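Local coordinates for protein phosphodiesterase (Salpingoeca rosetta, PDB 7CJ3) that is a membrane-embedded rhodopsin-type protein of the bacteriorhodopsin-like family that holds retinal within its bundle of transmembrane helices, at residues P237-L242 and G246-Q251; R49-K54 and P125-R130. All coordinates share one frame; numbering follows the deposited sequence.

Interaction 1: P237-L242 and G246-Q251; sequences PLVEFL and GYIDFQ. With RET (retinal), chain K.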
# COMPACT_ATOMS: atom_id res chain seq x y z
N PRO B 237 -18.28 -11.41 1.35
CA PRO B 237 -19.29 -12.43 1.62
C PRO B 237 -18.64 -13.80 1.84
O PRO B 237 -19.12 -14.53 2.68
CB PRO B 237 -20.19 -12.44 0.38
CG PRO B 237 -19.44 -11.65 -0.68
CD PRO B 237 -18.51 -10.73 0.07
N LEU B 238 -17.56 -14.10 1.11
CA LEU B 238 -16.84 -15.39 1.23
C LEU B 238 -16.20 -15.47 2.62
O LEU B 238 -16.40 -16.47 3.29
CB LEU B 238 -15.80 -15.53 0.11
CG LEU B 238 -15.12 -16.90 -0.01
CD1 LEU B 238 -16.11 -18.06 0.09
CD2 LEU B 238 -14.37 -17.03 -1.32
N VAL B 239 -15.49 -14.44 3.07
CA VAL B 239 -14.86 -14.45 4.43
C VAL B 239 -15.94 -14.67 5.49
O VAL B 239 -15.74 -15.53 6.38
CB VAL B 239 -14.08 -13.17 4.71
CG1 VAL B 239 -13.57 -13.16 6.15
CG2 VAL B 239 -12.94 -13.02 3.72
N GLU B 240 -17.05 -13.94 5.40
CA GLU B 240 -18.13 -13.99 6.41
C GLU B 240 -18.70 -15.42 6.46
O GLU B 240 -18.77 -16.00 7.57
CB GLU B 240 -19.16 -12.89 6.14
CG GLU B 240 -19.60 -12.13 7.40
CD GLU B 240 -18.63 -12.04 8.57
OE1 GLU B 240 -18.66 -12.92 9.47
OE2 GLU B 240 -17.81 -11.09 8.58
N PHE B 241 -19.05 -16.00 5.32
CA PHE B 241 -19.57 -17.39 5.20
C PHE B 241 -18.65 -18.40 5.89
O PHE B 241 -19.14 -19.16 6.73
CB PHE B 241 -19.70 -17.82 3.74
CG PHE B 241 -20.31 -19.18 3.61
CD1 PHE B 241 -21.66 -19.37 3.87
CD2 PHE B 241 -19.54 -20.28 3.27
CE1 PHE B 241 -22.23 -20.63 3.75
CE2 PHE B 241 -20.10 -21.55 3.19
CZ PHE B 241 -21.45 -21.72 3.42
N LEU B 242 -17.37 -18.40 5.53
CA LEU B 242 -16.34 -19.37 5.98
C LEU B 242 -16.05 -19.21 7.48
O LEU B 242 -15.72 -20.22 8.12
CB LEU B 242 -15.06 -19.14 5.18
CG LEU B 242 -15.10 -19.68 3.75
CD1 LEU B 242 -13.92 -19.18 2.93
CD2 LEU B 242 -15.14 -21.20 3.76
N GLY B 246 -17.12 -21.88 10.87
CA GLY B 246 -16.05 -22.42 11.73
C GLY B 246 -14.88 -22.96 10.95
O GLY B 246 -14.05 -23.62 11.58
N TYR B 247 -14.77 -22.62 9.66
CA TYR B 247 -13.77 -23.17 8.70
C TYR B 247 -12.46 -22.36 8.68
O TYR B 247 -11.44 -22.94 8.33
CB TYR B 247 -14.39 -23.25 7.30
CG TYR B 247 -15.56 -24.19 7.19
CD1 TYR B 247 -15.57 -25.42 7.84
CD2 TYR B 247 -16.65 -23.87 6.38
CE1 TYR B 247 -16.64 -26.29 7.72
CE2 TYR B 247 -17.72 -24.75 6.23
CZ TYR B 247 -17.72 -25.95 6.92
OH TYR B 247 -18.77 -26.81 6.81
N ILE B 248 -12.52 -21.05 9.00
CA ILE B 248 -11.35 -20.16 9.31
C ILE B 248 -11.61 -19.55 10.69
O ILE B 248 -12.79 -19.38 11.03
CB ILE B 248 -11.15 -19.07 8.23
CG1 ILE B 248 -12.36 -18.14 8.10
CG2 ILE B 248 -10.83 -19.71 6.88
CD1 ILE B 248 -12.13 -17.00 7.14
N ASP B 249 -10.55 -19.24 11.45
CA ASP B 249 -10.65 -18.47 12.73
C ASP B 249 -10.78 -16.97 12.41
O ASP B 249 -10.70 -16.56 11.24
CB ASP B 249 -9.48 -18.78 13.68
CG ASP B 249 -8.08 -18.36 13.23
OD1 ASP B 249 -7.56 -19.02 12.35
OD2 ASP B 249 -7.50 -17.39 13.80
N PHE B 250 -10.97 -16.16 13.45
CA PHE B 250 -11.34 -14.74 13.35
C PHE B 250 -10.23 -13.94 12.66
O PHE B 250 -10.54 -13.23 11.64
CB PHE B 250 -11.61 -14.18 14.75
CG PHE B 250 -12.18 -12.80 14.67
CD1 PHE B 250 -13.40 -12.60 14.04
CD2 PHE B 250 -11.46 -11.71 15.15
CE1 PHE B 250 -13.91 -11.31 13.92
CE2 PHE B 250 -11.98 -10.43 15.04
CZ PHE B 250 -13.21 -10.23 14.42
N GLN B 251 -9.01 -14.09 13.20
CA GLN B 251 -7.78 -13.37 12.75
C GLN B 251 -7.48 -13.66 11.27
O GLN B 251 -7.18 -12.70 10.54
CB GLN B 251 -6.59 -13.72 13.65
CG GLN B 251 -6.76 -13.26 15.08
CD GLN B 251 -5.48 -13.12 15.87
OE1 GLN B 251 -5.00 -14.07 16.48
NE2 GLN B 251 -4.93 -11.93 15.91
C1 RET K . -21.47 -8.80 3.74
C2 RET K . -22.57 -9.54 4.50
C3 RET K . -22.90 -10.86 3.97
C4 RET K . -23.29 -10.78 2.51
C5 RET K . -22.55 -9.75 1.70
C6 RET K . -21.61 -8.92 2.22
C7 RET K . -20.79 -8.11 1.31
C8 RET K . -19.89 -7.10 1.60
C9 RET K . -19.27 -6.17 0.71
C10 RET K . -18.40 -5.15 1.15
C11 RET K . -17.59 -4.30 0.38
C12 RET K . -16.64 -3.37 0.78
C13 RET K . -15.89 -2.50 -0.03
C14 RET K . -15.05 -1.56 0.54
C15 RET K . -14.64 -0.30 -0.08
C16 RET K . -21.60 -7.34 4.19
C17 RET K . -20.12 -9.36 4.21
C18 RET K . -22.98 -9.77 0.25
C19 RET K . -19.52 -6.25 -0.77
C20 RET K . -16.01 -2.65 -1.51

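Interaction 2: R49-K54 and P125-R130; sequences RRVFAK and PVWLMR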
# COMPACT_ATOMS: atom_id res chain seq x y z
N ARG B 49 -9.77 -4.32 25.34
CA ARG B 49 -8.46 -4.78 25.87
C ARG B 49 -8.40 -6.32 25.76
O ARG B 49 -7.36 -6.84 25.31
CB ARG B 49 -8.27 -4.25 27.30
CG ARG B 49 -6.98 -4.63 28.00
CD ARG B 49 -7.32 -5.11 29.40
NE ARG B 49 -6.17 -5.37 30.25
CZ ARG B 49 -6.19 -6.07 31.39
NH1 ARG B 49 -7.30 -6.62 31.84
NH2 ARG B 49 -5.08 -6.23 32.09
N ARG B 50 -9.48 -7.02 26.12
CA ARG B 50 -9.57 -8.51 26.11
C ARG B 50 -9.61 -9.03 24.66
O ARG B 50 -9.03 -10.12 24.41
CB ARG B 50 -10.75 -9.01 26.94
CG ARG B 50 -10.53 -8.87 28.44
CD ARG B 50 -10.71 -10.17 29.21
NE ARG B 50 -10.44 -9.91 30.62
CZ ARG B 50 -11.25 -9.24 31.44
NH1 ARG B 50 -12.41 -8.78 31.01
NH2 ARG B 50 -10.89 -9.04 32.70
N VAL B 51 -10.27 -8.30 23.76
CA VAL B 51 -10.39 -8.68 22.32
C VAL B 51 -9.00 -8.64 21.71
O VAL B 51 -8.62 -9.65 21.05
CB VAL B 51 -11.37 -7.79 21.54
CG1 VAL B 51 -11.15 -7.87 20.05
CG2 VAL B 51 -12.81 -8.18 21.86
N PHE B 52 -8.27 -7.55 21.92
CA PHE B 52 -6.92 -7.31 21.35
C PHE B 52 -5.89 -8.18 22.08
O PHE B 52 -4.85 -8.43 21.49
CB PHE B 52 -6.58 -5.81 21.34
CG PHE B 52 -7.34 -5.00 20.32
CD1 PHE B 52 -7.24 -5.28 18.97
CD2 PHE B 52 -8.15 -3.94 20.71
CE1 PHE B 52 -7.96 -4.54 18.03
CE2 PHE B 52 -8.85 -3.18 19.78
CZ PHE B 52 -8.76 -3.48 18.44
N ALA B 53 -6.18 -8.66 23.29
CA ALA B 53 -5.32 -9.61 24.04
C ALA B 53 -5.54 -11.05 23.55
O ALA B 53 -4.57 -11.82 23.53
CB ALA B 53 -5.58 -9.49 25.52
N LYS B 54 -6.77 -11.42 23.19
CA LYS B 54 -7.08 -12.79 22.68
C LYS B 54 -6.58 -12.90 21.23
O LYS B 54 -6.29 -14.04 20.78
CB LYS B 54 -8.59 -13.03 22.79
CG LYS B 54 -9.08 -14.43 22.40
CD LYS B 54 -10.57 -14.52 22.13
CE LYS B 54 -11.04 -15.96 22.00
NZ LYS B 54 -11.13 -16.67 23.32
N PRO B 125 -16.06 -10.55 17.61
CA PRO B 125 -16.48 -9.14 17.51
C PRO B 125 -16.97 -8.74 16.11
O PRO B 125 -16.42 -9.18 15.13
CB PRO B 125 -15.23 -8.35 17.93
CG PRO B 125 -14.05 -9.32 17.78
CD PRO B 125 -14.61 -10.74 17.71
N VAL B 126 -18.00 -7.91 16.07
CA VAL B 126 -18.58 -7.29 14.85
C VAL B 126 -18.19 -5.81 14.86
O VAL B 126 -18.75 -5.04 15.65
CB VAL B 126 -20.11 -7.46 14.85
CG1 VAL B 126 -20.74 -7.04 13.53
CG2 VAL B 126 -20.50 -8.88 15.20
N TRP B 127 -17.24 -5.43 14.02
CA TRP B 127 -16.67 -4.06 13.97
C TRP B 127 -17.64 -3.16 13.22
O TRP B 127 -17.66 -3.23 11.94
CB TRP B 127 -15.31 -4.09 13.30
CG TRP B 127 -14.27 -4.94 13.97
CD1 TRP B 127 -13.49 -5.89 13.37
CD2 TRP B 127 -13.82 -4.87 15.34
NE1 TRP B 127 -12.60 -6.41 14.26
CE2 TRP B 127 -12.79 -5.82 15.48
CE3 TRP B 127 -14.17 -4.09 16.45
CZ2 TRP B 127 -12.12 -6.03 16.69
CZ3 TRP B 127 -13.52 -4.31 17.64
CH2 TRP B 127 -12.49 -5.25 17.76
N LEU B 128 -18.40 -2.33 13.96
CA LEU B 128 -19.41 -1.41 13.39
C LEU B 128 -18.72 -0.30 12.58
O LEU B 128 -19.33 0.27 11.63
CB LEU B 128 -20.21 -0.86 14.56
CG LEU B 128 -21.13 -1.88 15.24
CD1 LEU B 128 -21.55 -1.42 16.64
CD2 LEU B 128 -22.35 -2.15 14.37
N MET B 129 -17.46 -0.03 12.90
CA MET B 129 -16.63 0.97 12.18
C MET B 129 -16.32 0.49 10.75
O MET B 129 -16.51 1.28 9.81
CB MET B 129 -15.33 1.28 12.94
CG MET B 129 -14.50 2.38 12.30
SD MET B 129 -15.25 4.02 12.31
CE MET B 129 -14.67 4.52 13.93
N ARG B 130 -15.93 -0.78 10.57
CA ARG B 130 -15.75 -1.35 9.21
C ARG B 130 -17.07 -1.25 8.45
O ARG B 130 -17.05 -0.68 7.34
CB ARG B 130 -15.20 -2.78 9.22
CG ARG B 130 -14.80 -3.26 7.83
CD ARG B 130 -13.88 -4.48 7.87
NE ARG B 130 -14.39 -5.51 8.78
CZ ARG B 130 -13.63 -6.36 9.47
NH1 ARG B 130 -12.31 -6.38 9.33
NH2 ARG B 130 -14.21 -7.23 10.28

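Interaction 1: P237-L242 and G246-Q251
Leu242 O, near the end of helix 235-245, receives the backbone N-H of Tyr247 at 3.0 Å and a weak second bond from Ile248 N, while Gly246, at a positive phi of 104°, ends the helix in a Schellman motif. The chain thus folds back over its own last turn. Leu242 takes the largest share of the packing. Its CD2 lies 4.0 Å from Tyr247 CD2, the leucine and tyrosine side chains crossing at about a right angle. The Tyr247 ring lies on the surface and is poorly ordered, so its contact should be read loosely. Ile248 packs on the base of the same leucine: CG1 sits between its own backbone N and carbonyl carbon (chi1 61°), and the extended branch carries CD1 back along the helix. There CD1 lies 4.2 Å from Val239 CG1, one turn before Leu242, while Ile248 CG1 is 4.1 Å from Leu242 CB. At the other end of 237-242, Pro237 packs against retinal, its CD 3.7 Å from ligand atom C7 and its CB 3.8 Å from C5 of the ring. Beyond the turn, Asp249 takes the N-cap position of helix 250-277. The contact therefore forms the hairpin between the last two helices; Val239 touches Met256 and Asn257 of helix 250-277, and Phe250 O accepts a hydrogen bond from Arg243 NH1 across the bend.

Interaction 2: R49-K54 and P125-R130
Val51 points one methyl, CG1, at the far end of the Trp127 indole, and the two side chains approach from opposite directions. Its CG1 stands 3.7 Å from Trp127 CH2 and 4.0 Å from Trp127 CZ2, so the six-membered ring, not the pyrrole part, takes the contact. With CG1 anti to the backbone N (chi1 161°), the same methyl also meets the proline ring, 4.0 Å from Pro125 CG. One methyl is thereby shared between two residues of the partner segment. Within that segment, Pro125 CB lies 4.0 Å above the plane of the indole, offset toward its rim, and backs one face of the tryptophan. Phe52 comes to the same end of the indole: its CZ is 4.2 Å from Trp127 CH2. The planes of the two aromatic groups are nearly parallel, at 12°, but the phenyl and the six-membered ring of the indole are slid well apart, with centroids 5.9 Å from each other, and they barely overlap. No hydrogen bond spans this interface, which is wholly apolar packing over a small area. Trp127 itself is buried and further fixed by other aromatic neighbours, meeting Tyr62 edge-to-face and Phe116 at a steep angle. In its own segment, Arg130 brings CZ to the indole edge, in the ring plane, and pairs through NH1 with Glu254 of helix 250-277. The arrangement is apolar docking of a short helix, 45-54, against the end of a transmembrane bundle. It meets the bundle where the short antiparallel hairpin of strands 117-118 and 125-126, a feature of the loop ahead of the third helix of the bacteriorhodopsin-like fold, runs into helix 128-149.

How the interactions relate
From the N terminus, helix 17-41 leads into helix 45-54, whose residues 49-54 supply the first half of interaction 2. The chain then runs through helices 58-81 and 86-111 and strand 117-118 before 125-130 closes that loop, spanning 70 intervening residues. Interaction 1 opens much later and closes a short loop over the last residues of helix 235-245, just ahead of helix 250-277. The two loops follow one another in series, neither crossing nor enclosing the other. They nevertheless meet in space, about 16 Å apart between centres: Phe250 CZ packs 3.5 Å from Pro125 O, joining the final helix's start to the strand that leads into helix 128-149.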